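Side-chain contacts in peptidyl tryptophan dihydroxylase (Pseudomonas putida, PDB 7CTQ), which is an FAD-dependent monooxygenase that dihydroxylates a peptidyl tryptophan during biogenesis of the tryptophylquinone cofactor of quinohemoprotein amine dehydrogenase: residues 39-44 with 162-167; 64-69 with 92-97; 86-91 with 187-192. All blocks are in the same frame, centred on the assembly; numbering follows the deposited sequence. Where two conformers were deposited one is given.

Contact 1. Residues 39-44 with 162-167; sequences RFAAVE and LNVWQA. With FAD (flavin-adenine dinucleotide), chain C.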
loop_
_atom_site.group_PDB
_atom_site.type_symbol
_atom_site.label_atom_id
_atom_site.label_comp_id
_atom_site.label_asym_id
_atom_site.label_seq_id
_atom_site.Cartn_x
_atom_site.Cartn_y
_atom_site.Cartn_z
ATOM N N ARG A 39 -17.177 -1.752 9.161
ATOM C CA ARG A 39 -17.687 -0.869 8.121
ATOM C C ARG A 39 -18.475 -1.739 7.142
ATOM O O ARG A 39 -18.818 -2.886 7.452
ATOM C CB ARG A 39 -16.537 -0.084 7.467
ATOM C CG ARG A 39 -16.942 1.209 6.753
ATOM C CD ARG A 39 -18.162 1.867 7.394
ATOM N NE ARG A 39 -17.880 2.424 8.716
ATOM C CZ ARG A 39 -17.522 3.687 8.938
ATOM N NH1 ARG A 39 -17.398 4.530 7.919
ATOM N NH2 ARG A 39 -17.287 4.110 10.175
ATOM N N PHE A 40 -18.760 -1.205 5.954
ATOM C CA PHE A 40 -19.589 -1.928 4.998
ATOM C C PHE A 40 -18.920 -3.235 4.569
ATOM O O PHE A 40 -17.705 -3.423 4.688
ATOM C CB PHE A 40 -19.892 -1.061 3.769
ATOM C CG PHE A 40 -18.699 -0.806 2.891
ATOM C CD1 PHE A 40 -17.837 0.251 3.158
ATOM C CD2 PHE A 40 -18.439 -1.614 1.796
ATOM C CE1 PHE A 40 -16.735 0.493 2.351
ATOM C CE2 PHE A 40 -17.336 -1.377 0.991
ATOM C CZ PHE A 40 -16.486 -0.323 1.267
ATOM N N ALA A 41 -19.747 -4.151 4.073
ATOM C CA ALA A 41 -19.269 -5.437 3.581
ATOM C C ALA A 41 -18.425 -5.213 2.332
ATOM O O ALA A 41 -18.948 -4.825 1.283
ATOM C CB ALA A 41 -20.454 -6.353 3.291
ATOM N N ALA A 42 -17.119 -5.437 2.440
ATOM C CA ALA A 42 -16.223 -5.351 1.297
ATOM C C ALA A 42 -15.416 -6.632 1.213
ATOM O O ALA A 42 -14.856 -7.076 2.218
ATOM C CB ALA A 42 -15.286 -4.147 1.411
ATOM N N VAL A 43 -15.361 -7.233 0.028
ATOM C CA VAL A 43 -14.482 -8.369 -0.214
ATOM C C VAL A 43 -13.529 -8.009 -1.341
ATOM O O VAL A 43 -13.934 -7.441 -2.362
ATOM C CB VAL A 43 -15.253 -9.668 -0.517
ATOM C CG1 VAL A 43 -16.349 -9.861 0.513
ATOM C CG2 VAL A 43 -15.790 -9.702 -1.953
ATOM N N GLU A 44 -12.259 -8.328 -1.137
ATOM C CA GLU A 44 -11.183 -7.930 -2.017
ATOM C C GLU A 44 -10.506 -9.169 -2.573
ATOM O O GLU A 44 -10.586 -10.255 -1.995
ATOM C CB GLU A 44 -10.174 -7.059 -1.263
ATOM C CG GLU A 44 -10.679 -5.652 -0.993
ATOM C CD GLU A 44 -9.926 -4.948 0.115
ATOM O OE1 GLU A 44 -10.196 -3.747 0.342
ATOM O OE2 GLU A 44 -9.073 -5.590 0.767
ATOM N N LEU A 162 -19.836 0.595 -5.917
ATOM C CA LEU A 162 -19.978 -0.747 -5.381
ATOM C C LEU A 162 -21.453 -1.099 -5.178
ATOM O O LEU A 162 -22.222 -0.299 -4.636
ATOM C CB LEU A 162 -19.204 -0.859 -4.065
ATOM C CG LEU A 162 -19.644 -2.004 -3.163
ATOM C CD1 LEU A 162 -19.025 -3.298 -3.649
ATOM C CD2 LEU A 162 -19.265 -1.720 -1.729
ATOM N N ASN A 163 -21.842 -2.293 -5.622
ATOM C CA ASN A 163 -23.139 -2.877 -5.295
ATOM C C ASN A 163 -22.915 -4.106 -4.427
ATOM O O ASN A 163 -22.037 -4.927 -4.719
ATOM C CB ASN A 163 -23.915 -3.271 -6.551
ATOM C CG ASN A 163 -24.705 -2.116 -7.156
ATOM O OD1 ASN A 163 -24.864 -2.048 -8.369
ATOM N ND2 ASN A 163 -25.225 -1.223 -6.313
ATOM N N VAL A 164 -23.702 -4.225 -3.359
ATOM C CA VAL A 164 -23.619 -5.345 -2.431
ATOM C C VAL A 164 -25.024 -5.894 -2.232
ATOM O O VAL A 164 -25.954 -5.130 -1.960
ATOM C CB VAL A 164 -23.020 -4.922 -1.077
ATOM C CG1 VAL A 164 -23.056 -6.088 -0.113
ATOM C CG2 VAL A 164 -21.586 -4.415 -1.254
ATOM N N TRP A 165 -25.181 -7.206 -2.364
ATOM C CA TRP A 165 -26.493 -7.825 -2.201
ATOM C C TRP A 165 -26.305 -9.285 -1.806
ATOM O O TRP A 165 -25.180 -9.792 -1.740
ATOM C CB TRP A 165 -27.331 -7.688 -3.475
ATOM C CG TRP A 165 -26.821 -8.474 -4.634
ATOM C CD1 TRP A 165 -27.322 -9.651 -5.108
ATOM C CD2 TRP A 165 -25.723 -8.136 -5.490
ATOM N NE1 TRP A 165 -26.604 -10.072 -6.200
ATOM C CE2 TRP A 165 -25.615 -9.159 -6.456
ATOM C CE3 TRP A 165 -24.810 -7.072 -5.527
ATOM C CZ2 TRP A 165 -24.625 -9.153 -7.450
ATOM C CZ3 TRP A 165 -23.835 -7.065 -6.515
ATOM C CH2 TRP A 165 -23.749 -8.098 -7.462
ATOM N N GLN A 166 -27.427 -9.962 -1.559
ATOM C CA GLN A 166 -27.447 -11.339 -1.087
ATOM C C GLN A 166 -28.041 -12.249 -2.154
ATOM O O GLN A 166 -29.032 -11.900 -2.802
ATOM C CB GLN A 166 -28.252 -11.452 0.211
ATOM C CG GLN A 166 -28.312 -12.852 0.812
ATOM C CD GLN A 166 -26.995 -13.293 1.428
ATOM O OE1 GLN A 166 -26.371 -12.549 2.187
ATOM N NE2 GLN A 166 -26.557 -14.502 1.092
ATOM N N ALA A 167 -27.428 -13.413 -2.339
ATOM C CA ALA A 167 -27.910 -14.392 -3.302
ATOM C C ALA A 167 -27.837 -15.771 -2.656
ATOM O O ALA A 167 -27.619 -15.900 -1.446
ATOM C CB ALA A 167 -27.112 -14.317 -4.609
HETATM P PA FAD C . -7.681 0.392 6.222
HETATM O O1A FAD C . -7.591 -1.038 5.855
HETATM O O2A FAD C . -8.772 1.140 5.470
HETATM O O5B FAD C . -7.780 0.508 7.777
HETATM C C5B FAD C . -8.272 1.703 8.413
HETATM C C4B FAD C . -8.941 1.265 9.689
HETATM O O4B FAD C . -9.250 2.432 10.486
HETATM C C3B FAD C . -10.253 0.492 9.523
HETATM O O3B FAD C . -10.334 -0.553 10.489
HETATM C C2B FAD C . -11.319 1.576 9.727
HETATM O O2B FAD C . -12.541 1.073 10.265
HETATM C C1B FAD C . -10.632 2.456 10.772
HETATM N N9A FAD C . -11.073 3.841 10.860
HETATM C C8A FAD C . -11.430 4.698 9.858
HETATM N N7A FAD C . -11.772 5.897 10.260
HETATM C C5A FAD C . -11.662 5.810 11.636
HETATM C C6A FAD C . -11.904 6.735 12.673
HETATM N N6A FAD C . -12.323 7.983 12.471
HETATM N N1A FAD C . -11.689 6.332 13.952
HETATM C C2A FAD C . -11.268 5.082 14.166
HETATM N N3A FAD C . -11.011 4.127 13.264
HETATM C C4A FAD C . -11.224 4.553 12.015
HETATM N N1 FAD C . -6.484 -4.218 -1.688
HETATM C C2 FAD C . -6.263 -5.531 -1.997
HETATM O O2 FAD C . -5.312 -6.157 -1.527
HETATM N N3 FAD C . -7.127 -6.189 -2.849
HETATM C C4 FAD C . -8.244 -5.646 -3.451
HETATM O O4 FAD C . -8.948 -6.337 -4.184
HETATM C C4X FAD C . -8.472 -4.253 -3.120
HETATM N N5 FAD C . -9.506 -3.657 -3.654
HETATM C C5X FAD C . -9.724 -2.325 -3.340
HETATM C C6 FAD C . -10.818 -1.671 -3.906
HETATM C C7 FAD C . -11.071 -0.330 -3.636
HETATM C C7M FAD C . -12.263 0.343 -4.262
HETATM C C8 FAD C . -10.209 0.378 -2.782
HETATM C C8M FAD C . -10.459 1.827 -2.461
HETATM C C9 FAD C . -9.120 -0.272 -2.212
HETATM C C9A FAD C . -8.868 -1.610 -2.488
HETATM N N10 FAD C . -7.775 -2.296 -1.919
HETATM C C10 FAD C . -7.536 -3.620 -2.229
HETATM C "C1'" FAD C . -6.825 -1.586 -1.060
HETATM C "C2'" FAD C . -6.959 -1.906 0.420
HETATM O "O2'" FAD C . -8.310 -1.770 0.862
HETATM C "C3'" FAD C . -6.063 -0.942 1.195
HETATM O "O3'" FAD C . -4.794 -0.921 0.551
HETATM C "C4'" FAD C . -5.843 -1.278 2.667
HETATM O "O4'" FAD C . -7.058 -1.701 3.291
HETATM C "C5'" FAD C . -5.259 -0.097 3.404
HETATM O "O5'" FAD C . -4.887 -0.521 4.724
HETATM P P FAD C . -4.866 0.485 5.914
HETATM O O1P FAD C . -3.861 1.588 5.547
HETATM O O2P FAD C . -4.640 -0.226 7.202
HETATM O O3P FAD C . -6.317 1.126 5.875
#
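F40 and L162 meet where the loop leading into strand 43-46 packs on strand 158-166. Both strands belong to the large mixed sheet of this FAD-binding monooxygenase fold. F40 has its CG between its own backbone N and carbonyl carbon (chi1 70°), which turns the CD2-CE2 side of the ring to L162. L162 CD2 comes to 3.4 Å from F40 CE2 and approaches the ring obliquely. The ring also meets the imidazole of H240, with the planes about 20° apart.

At the start of strand 43-46, E44 reaches the cofactor. Its chain beyond CG is extended and lies over one face of the isoalloxazine. E44 CB is 3.2 Å from FAD C4. E44 CG follows, 3.4 Å from FAD C4X, and E44 CD sits 3.6 Å from FAD C10. At the tip, E44 OE1 accepts a hydrogen bond from the ribityl hydroxyl, with FAD O2' at 2.8 Å. The other oxygen, OE2, forms a salt bridge with R91. The carboxylate is thus held at both oxygens, above the ring system.

A41 CB faces strand 158-166, with V164 CG1 4.3 Å away. A41 O is buried without a polar partner in the model, and V164 CG2 lies 3.7 Å from it.

Contact 2. Residues 64-69 with 92-97; sequences RQAAMP and QRFDRA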
loop_
_atom_site.group_PDB
_atom_site.type_symbol
_atom_site.label_atom_id
_atom_site.label_comp_id
_atom_site.label_asym_id
_atom_site.label_seq_id
_atom_site.Cartn_x
_atom_site.Cartn_y
_atom_site.Cartn_z
ATOM N N ARG A 64 -6.960 -16.805 7.657
ATOM C CA ARG A 64 -7.478 -17.918 6.875
ATOM C C ARG A 64 -8.962 -18.182 7.103
ATOM O O ARG A 64 -9.600 -18.811 6.252
ATOM C CB ARG A 64 -6.663 -19.179 7.169
ATOM C CG ARG A 64 -6.565 -20.110 5.979
ATOM C CD ARG A 64 -6.092 -19.360 4.743
ATOM N NE ARG A 64 -6.037 -20.226 3.570
ATOM C CZ ARG A 64 -4.969 -20.367 2.793
ATOM N NH1 ARG A 64 -5.017 -21.182 1.747
ATOM N NH2 ARG A 64 -3.857 -19.695 3.061
ATOM N N GLN A 65 -9.527 -17.725 8.219
ATOM C CA GLN A 65 -10.973 -17.781 8.394
ATOM C C GLN A 65 -11.674 -16.602 7.732
ATOM O O GLN A 65 -12.908 -16.600 7.636
ATOM C CB GLN A 65 -11.332 -17.840 9.883
ATOM C CG GLN A 65 -10.428 -18.737 10.724
ATOM C CD GLN A 65 -9.055 -18.129 10.965
ATOM O OE1 GLN A 65 -8.935 -16.935 11.241
ATOM N NE2 GLN A 65 -8.011 -18.943 10.832
ATOM N N ALA A 66 -10.907 -15.608 7.278
ATOM C CA ALA A 66 -11.408 -14.499 6.485
ATOM C C ALA A 66 -11.170 -14.677 4.993
ATOM O O ALA A 66 -11.852 -14.030 4.190
ATOM C CB ALA A 66 -10.749 -13.190 6.938
ATOM N N ALA A 67 -10.223 -15.528 4.606
ATOM C CA ALA A 67 -9.870 -15.757 3.213
ATOM C C ALA A 67 -10.387 -17.114 2.756
ATOM O O ALA A 67 -10.266 -18.110 3.475
ATOM C CB ALA A 67 -8.355 -15.689 3.010
ATOM N N MET A 68 -10.945 -17.152 1.545
ATOM C CA MET A 68 -11.505 -18.371 0.990
ATOM C C MET A 68 -11.122 -18.500 -0.478
ATOM O O MET A 68 -11.188 -17.514 -1.227
ATOM C CB MET A 68 -13.033 -18.398 1.135
ATOM C CG MET A 68 -13.702 -17.041 0.987
ATOM S SD MET A 68 -15.115 -16.836 2.093
ATOM C CE MET A 68 -14.310 -16.244 3.574
ATOM N N PRO A 69 -10.718 -19.693 -0.913
ATOM C CA PRO A 69 -10.339 -19.876 -2.318
ATOM C C PRO A 69 -11.534 -19.685 -3.236
ATOM O O PRO A 69 -12.691 -19.843 -2.838
ATOM C CB PRO A 69 -9.828 -21.322 -2.370
ATOM C CG PRO A 69 -9.584 -21.711 -0.933
ATOM C CD PRO A 69 -10.579 -20.932 -0.131
ATOM N N GLN A 92 -14.795 -7.752 6.442
ATOM C CA GLN A 92 -15.542 -7.864 7.691
ATOM C C GLN A 92 -14.863 -8.849 8.637
ATOM O O GLN A 92 -14.487 -8.493 9.762
ATOM C CB GLN A 92 -16.984 -8.293 7.409
ATOM C CG GLN A 92 -17.657 -7.566 6.253
ATOM C CD GLN A 92 -18.934 -8.259 5.797
ATOM O OE1 GLN A 92 -19.014 -8.767 4.676
ATOM N NE2 GLN A 92 -19.937 -8.287 6.670
ATOM N N ARG A 93 -14.699 -10.102 8.189
ATOM C CA ARG A 93 -13.955 -11.085 8.974
ATOM C C ARG A 93 -12.549 -10.592 9.276
ATOM O O ARG A 93 -12.082 -10.692 10.417
ATOM C CB ARG A 93 -13.879 -12.427 8.243
ATOM C CG ARG A 93 -14.876 -13.510 8.674
ATOM C CD ARG A 93 -16.290 -13.017 8.443
ATOM N NE ARG A 93 -17.281 -14.059 8.206
ATOM C CZ ARG A 93 -18.484 -14.080 8.767
ATOM N NH1 ARG A 93 -18.850 -13.118 9.607
ATOM N NH2 ARG A 93 -19.325 -15.062 8.484
ATOM N N PHE A 94 -11.871 -10.035 8.269
ATOM C CA PHE A 94 -10.459 -9.680 8.391
ATOM C C PHE A 94 -10.223 -8.667 9.508
ATOM O O PHE A 94 -9.425 -8.904 10.422
ATOM C CB PHE A 94 -9.959 -9.138 7.054
ATOM C CG PHE A 94 -8.470 -9.069 6.946
ATOM C CD1 PHE A 94 -7.698 -10.216 7.047
ATOM C CD2 PHE A 94 -7.837 -7.860 6.730
ATOM C CE1 PHE A 94 -6.321 -10.153 6.937
ATOM C CE2 PHE A 94 -6.458 -7.791 6.621
ATOM C CZ PHE A 94 -5.702 -8.937 6.724
ATOM N N ASP A 95 -10.908 -7.522 9.445
ATOM C CA ASP A 95 -10.635 -6.449 10.401
ATOM C C ASP A 95 -11.029 -6.854 11.815
ATOM O O ASP A 95 -10.312 -6.550 12.777
ATOM C CB ASP A 95 -11.357 -5.165 9.985
ATOM C CG ASP A 95 -11.145 -4.823 8.516
ATOM O OD1 ASP A 95 -10.075 -5.177 7.971
ATOM O OD2 ASP A 95 -12.046 -4.206 7.908
ATOM N N ARG A 96 -12.169 -7.532 11.965
ATOM C CA ARG A 96 -12.529 -8.084 13.267
ATOM C C ARG A 96 -11.489 -9.093 13.731
ATOM O O ARG A 96 -11.190 -9.187 14.926
ATOM C CB ARG A 96 -13.918 -8.722 13.205
ATOM C CG ARG A 96 -15.085 -7.737 13.256
ATOM C CD ARG A 96 -16.423 -8.466 13.450
ATOM N NE ARG A 96 -17.073 -8.812 12.183
ATOM C CZ ARG A 96 -17.235 -10.056 11.733
ATOM N NH1 ARG A 96 -16.793 -11.088 12.443
ATOM N NH2 ARG A 96 -17.839 -10.271 10.569
ATOM N N ALA A 97 -10.897 -9.826 12.799
ATOM C CA ALA A 97 -9.887 -10.799 13.179
ATOM C C ALA A 97 -8.531 -10.167 13.478
ATOM O O ALA A 97 -7.743 -10.751 14.229
ATOM C CB ALA A 97 -9.739 -11.824 12.062
#
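F94 sends its CG anti to the backbone N (chi1 -165°), which swings the ring so that its edge faces the A66 methyl. R93 bends at chi2 (61°), which takes its guanidinium off the contact and leaves CB and CG to touch. This is a strand-to-helix junction of the flavoprotein, with D90 as N-cap of helix 91-104. The first turns of that helix meet the loop that leads into strand 67-76. The D90 carboxylate accepts bonds from the backbone N of Q92 and of R93.

The methyl of A66 points at the helix. A66 CB is 3.5 Å from R93 CB, a close fit at the start of the arginine chain. A66 CB is also 4.1 Å from F94 CB, and it lies near the plane of the phenyl ring. The ring itself passes on to L89 and L63.

The rest of R93 runs away from the loop, and R96 reaches back from the next turn to meet it. The two guanidinium groups meet edge to edge, with R93 NH1 3.2 Å from R96 NH2. Both are donors, so this is no hydrogen bond and is probably unfavourable. One face of the R96 guanidinium lies over Q92 O, offset toward the rim. On the loop side, R93 CG rests 3.8 Å from Q65 O.

Contact 3. Residues 86-91 with 187-192; sequences EFLLDR and ARLEDG. With FAD (flavin-adenine dinucleotide), chain C.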
loop_
_atom_site.group_PDB
_atom_site.type_symbol
_atom_site.label_atom_id
_atom_site.label_comp_id
_atom_site.label_asym_id
_atom_site.label_seq_id
_atom_site.Cartn_x
_atom_site.Cartn_y
_atom_site.Cartn_z
ATOM N N GLU A 86 -5.986 -17.631 -6.787
ATOM C CA GLU A 86 -6.130 -16.403 -6.028
ATOM C C GLU A 86 -7.411 -16.488 -5.213
ATOM O O GLU A 86 -8.357 -17.195 -5.574
ATOM C CB GLU A 86 -6.113 -15.172 -6.935
ATOM C CG GLU A 86 -4.700 -14.842 -7.419
ATOM C CD GLU A 86 -4.575 -13.453 -8.008
ATOM O OE1 GLU A 86 -5.602 -12.749 -8.108
ATOM O OE2 GLU A 86 -3.441 -13.061 -8.363
ATOM N N PHE A 87 -7.409 -15.800 -4.085
ATOM C CA PHE A 87 -8.408 -15.969 -3.045
ATOM C C PHE A 87 -9.293 -14.730 -2.985
ATOM O O PHE A 87 -9.130 -13.775 -3.754
ATOM C CB PHE A 87 -7.731 -16.235 -1.693
ATOM C CG PHE A 87 -6.842 -17.457 -1.680
ATOM C CD1 PHE A 87 -7.194 -18.581 -0.946
ATOM C CD2 PHE A 87 -5.651 -17.480 -2.395
ATOM C CE1 PHE A 87 -6.382 -19.701 -0.936
ATOM C CE2 PHE A 87 -4.839 -18.597 -2.391
ATOM C CZ PHE A 87 -5.205 -19.708 -1.660
ATOM N N LEU A 88 -10.253 -14.762 -2.067
ATOM C CA LEU A 88 -11.078 -13.611 -1.752
ATOM C C LEU A 88 -10.936 -13.332 -0.270
ATOM O O LEU A 88 -10.876 -14.260 0.539
ATOM C CB LEU A 88 -12.560 -13.837 -2.103
ATOM C CG LEU A 88 -12.920 -14.683 -3.327
ATOM C CD1 LEU A 88 -14.433 -14.775 -3.472
ATOM C CD2 LEU A 88 -12.285 -14.152 -4.608
ATOM N N LEU A 89 -10.859 -12.059 0.088
ATOM C CA LEU A 89 -10.684 -11.665 1.478
ATOM C C LEU A 89 -11.911 -10.886 1.917
ATOM O O LEU A 89 -12.238 -9.856 1.322
ATOM C CB LEU A 89 -9.424 -10.822 1.667
ATOM C CG LEU A 89 -9.252 -10.429 3.131
ATOM C CD1 LEU A 89 -8.713 -11.601 3.942
ATOM C CD2 LEU A 89 -8.363 -9.217 3.260
ATOM N N ASP A 90 -12.585 -11.366 2.953
ATOM C CA ASP A 90 -13.757 -10.669 3.461
ATOM C C ASP A 90 -13.281 -9.720 4.556
ATOM O O ASP A 90 -12.917 -10.153 5.656
ATOM C CB ASP A 90 -14.814 -11.659 3.945
ATOM C CG ASP A 90 -15.756 -11.055 4.964
ATOM O OD1 ASP A 90 -16.115 -9.866 4.834
ATOM O OD2 ASP A 90 -16.146 -11.770 5.893
ATOM N N ARG A 91 -13.270 -8.422 4.236
ATOM C CA ARG A 91 -12.747 -7.411 5.144
ATOM C C ARG A 91 -13.526 -7.338 6.445
ATOM O O ARG A 91 -12.970 -6.900 7.460
ATOM C CB ARG A 91 -12.747 -6.046 4.452
ATOM C CG ARG A 91 -11.788 -5.971 3.273
ATOM C CD ARG A 91 -10.377 -6.313 3.715
ATOM N NE ARG A 91 -9.933 -5.454 4.808
ATOM C CZ ARG A 91 -9.212 -4.349 4.638
ATOM N NH1 ARG A 91 -8.850 -3.982 3.416
ATOM N NH2 ARG A 91 -8.850 -3.616 5.685
ATOM N N ALA A 187 -17.508 -10.437 -7.167
ATOM C CA ALA A 187 -17.264 -11.635 -6.379
ATOM C C ALA A 187 -18.563 -12.145 -5.769
ATOM O O ALA A 187 -19.476 -11.374 -5.459
ATOM C CB ALA A 187 -16.242 -11.378 -5.270
ATOM N N ARG A 188 -18.617 -13.458 -5.571
ATOM C CA ARG A 188 -19.744 -14.109 -4.919
ATOM C C ARG A 188 -19.185 -15.080 -3.891
ATOM O O ARG A 188 -18.494 -16.036 -4.254
ATOM C CB ARG A 188 -20.619 -14.832 -5.944
ATOM C CG ARG A 188 -21.858 -15.471 -5.378
ATOM C CD ARG A 188 -22.428 -16.443 -6.378
ATOM N NE ARG A 188 -23.724 -16.946 -5.945
ATOM C CZ ARG A 188 -24.439 -17.832 -6.626
ATOM N NH1 ARG A 188 -23.972 -18.307 -7.776
ATOM N NH2 ARG A 188 -25.617 -18.240 -6.161
ATOM N N LEU A 189 -19.454 -14.820 -2.615
ATOM C CA LEU A 189 -18.909 -15.654 -1.560
ATOM C C LEU A 189 -19.709 -16.951 -1.445
ATOM O O LEU A 189 -20.788 -17.108 -2.029
ATOM C CB LEU A 189 -18.905 -14.907 -0.230
ATOM C CG LEU A 189 -17.995 -13.681 -0.137
ATOM C CD1 LEU A 189 -18.365 -12.856 1.082
ATOM C CD2 LEU A 189 -16.552 -14.116 -0.062
ATOM N N GLU A 190 -19.160 -17.894 -0.674
ATOM C CA GLU A 190 -19.811 -19.191 -0.520
ATOM C C GLU A 190 -21.142 -19.056 0.204
ATOM O O GLU A 190 -22.114 -19.729 -0.150
ATOM C CB GLU A 190 -18.891 -20.157 0.222
ATOM C CG GLU A 190 -19.453 -21.557 0.352
ATOM C CD GLU A 190 -18.457 -22.613 -0.069
ATOM O OE1 GLU A 190 -18.717 -23.302 -1.078
ATOM O OE2 GLU A 190 -17.412 -22.743 0.601
ATOM N N ASP A 191 -21.208 -18.179 1.207
ATOM C CA ASP A 191 -22.442 -17.887 1.926
ATOM C C ASP A 191 -23.407 -17.009 1.125
ATOM O O ASP A 191 -24.400 -16.533 1.686
ATOM C CB ASP A 191 -22.124 -17.234 3.284
ATOM C CG ASP A 191 -21.656 -15.785 3.155
ATOM O OD1 ASP A 191 -21.226 -15.381 2.055
ATOM O OD2 ASP A 191 -21.711 -15.046 4.164
ATOM N N GLY A 192 -23.134 -16.770 -0.160
ATOM C CA GLY A 192 -24.057 -16.077 -1.030
ATOM C C GLY A 192 -23.930 -14.568 -1.071
ATOM O O GLY A 192 -24.636 -13.931 -1.865
HETATM P PA FAD C . -7.681 0.392 6.222
HETATM O O1A FAD C . -7.591 -1.038 5.855
HETATM O O2A FAD C . -8.772 1.140 5.470
HETATM O O5B FAD C . -7.780 0.508 7.777
HETATM C C5B FAD C . -8.272 1.703 8.413
HETATM C C4B FAD C . -8.941 1.265 9.689
HETATM O O4B FAD C . -9.250 2.432 10.486
HETATM C C3B FAD C . -10.253 0.492 9.523
HETATM O O3B FAD C . -10.334 -0.553 10.489
HETATM C C2B FAD C . -11.319 1.576 9.727
HETATM O O2B FAD C . -12.541 1.073 10.265
HETATM C C1B FAD C . -10.632 2.456 10.772
HETATM N N9A FAD C . -11.073 3.841 10.860
HETATM C C8A FAD C . -11.430 4.698 9.858
HETATM N N7A FAD C . -11.772 5.897 10.260
HETATM C C5A FAD C . -11.662 5.810 11.636
HETATM C C6A FAD C . -11.904 6.735 12.673
HETATM N N6A FAD C . -12.323 7.983 12.471
HETATM N N1A FAD C . -11.689 6.332 13.952
HETATM C C2A FAD C . -11.268 5.082 14.166
HETATM N N3A FAD C . -11.011 4.127 13.264
HETATM C C4A FAD C . -11.224 4.553 12.015
HETATM N N1 FAD C . -6.484 -4.218 -1.688
HETATM C C2 FAD C . -6.263 -5.531 -1.997
HETATM O O2 FAD C . -5.312 -6.157 -1.527
HETATM N N3 FAD C . -7.127 -6.189 -2.849
HETATM C C4 FAD C . -8.244 -5.646 -3.451
HETATM O O4 FAD C . -8.948 -6.337 -4.184
HETATM C C4X FAD C . -8.472 -4.253 -3.120
HETATM N N5 FAD C . -9.506 -3.657 -3.654
HETATM C C5X FAD C . -9.724 -2.325 -3.340
HETATM C C6 FAD C . -10.818 -1.671 -3.906
HETATM C C7 FAD C . -11.071 -0.330 -3.636
HETATM C C7M FAD C . -12.263 0.343 -4.262
HETATM C C8 FAD C . -10.209 0.378 -2.782
HETATM C C8M FAD C . -10.459 1.827 -2.461
HETATM C C9 FAD C . -9.120 -0.272 -2.212
HETATM C C9A FAD C . -8.868 -1.610 -2.488
HETATM N N10 FAD C . -7.775 -2.296 -1.919
HETATM C C10 FAD C . -7.536 -3.620 -2.229
HETATM C "C1'" FAD C . -6.825 -1.586 -1.060
HETATM C "C2'" FAD C . -6.959 -1.906 0.420
HETATM O "O2'" FAD C . -8.310 -1.770 0.862
HETATM C "C3'" FAD C . -6.063 -0.942 1.195
HETATM O "O3'" FAD C . -4.794 -0.921 0.551
HETATM C "C4'" FAD C . -5.843 -1.278 2.667
HETATM O "O4'" FAD C . -7.058 -1.701 3.291
HETATM C "C5'" FAD C . -5.259 -0.097 3.404
HETATM O "O5'" FAD C . -4.887 -0.521 4.724
HETATM P P FAD C . -4.866 0.485 5.914
HETATM O O1P FAD C . -3.861 1.588 5.547
HETATM O O2P FAD C . -4.640 -0.226 7.202
HETATM O O3P FAD C . -6.317 1.126 5.875
#
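L88 packs on A187 and L189 without any flat group between them; the planar group of segment 86-91 is the R91 guanidinium, which turns its edge to FAD. FAD O1A, a pyrophosphate oxygen, lies at that edge and in the guanidinium plane. R91 NH2 donates to FAD O1A over 2.9 Å at 160°. The neighbouring nitrogen, R91 NH1, donates to the ribityl FAD O4', also at 2.9 Å and nearly straight at 169°. The R91 chain is bent at chi2 and chi3, which folds the head group back to these two oxygens. D95 adds a salt bridge to R91 NH2, so this nitrogen is shared between a carboxylate and the cofactor.

The apolar contact is buried packing between strand 87-90 and the end of strand 182-188, in the same sheet, behind the FAD-binding R91. L88 CD1 lies 4.1 Å from L189 CD2 and 4.2 Å from A187 CB. The leucine side chains run antiparallel, side by side, and touch through one methyl each. R188 points its CB away and runs extended to A168 O and D230. L189 to G192 form a type I beta turn, closed by G192 N on L189 O at 3.0 Å.

Strand 87-90 lies between strands 43-46 and 67-76, antiparallel to both. V43 of the first touches A187 and L189. M68 of the second touches L189, and A70 and R72 touch L88. Helix 91-104 starts directly after this strand, at R91.

The three contacts reach one mixed sheet, and contact 3 is the nearest neighbour of both others. Its centre is about 10 Å from the centre of contact 1 and about 9 Å from that of contact 2, whereas the centres of contacts 1 and 2 are about 14 Å apart. Probable backbone hydrogen bonds tie them together: E44 O to L89 N at 2.8 Å and A167 N to G192 O at 2.9 Å join contacts 1 and 3. M68 O to L88 N at 3.0 Å joins contacts 2 and 3. Contacts 1 and 3 both touch FAD: E44 of segment 39-44 lies on the flavin ring, and R91 of segment 86-91 reaches the ribityl and pyrophosphate. Contact 2 packs the helix that begins at R91.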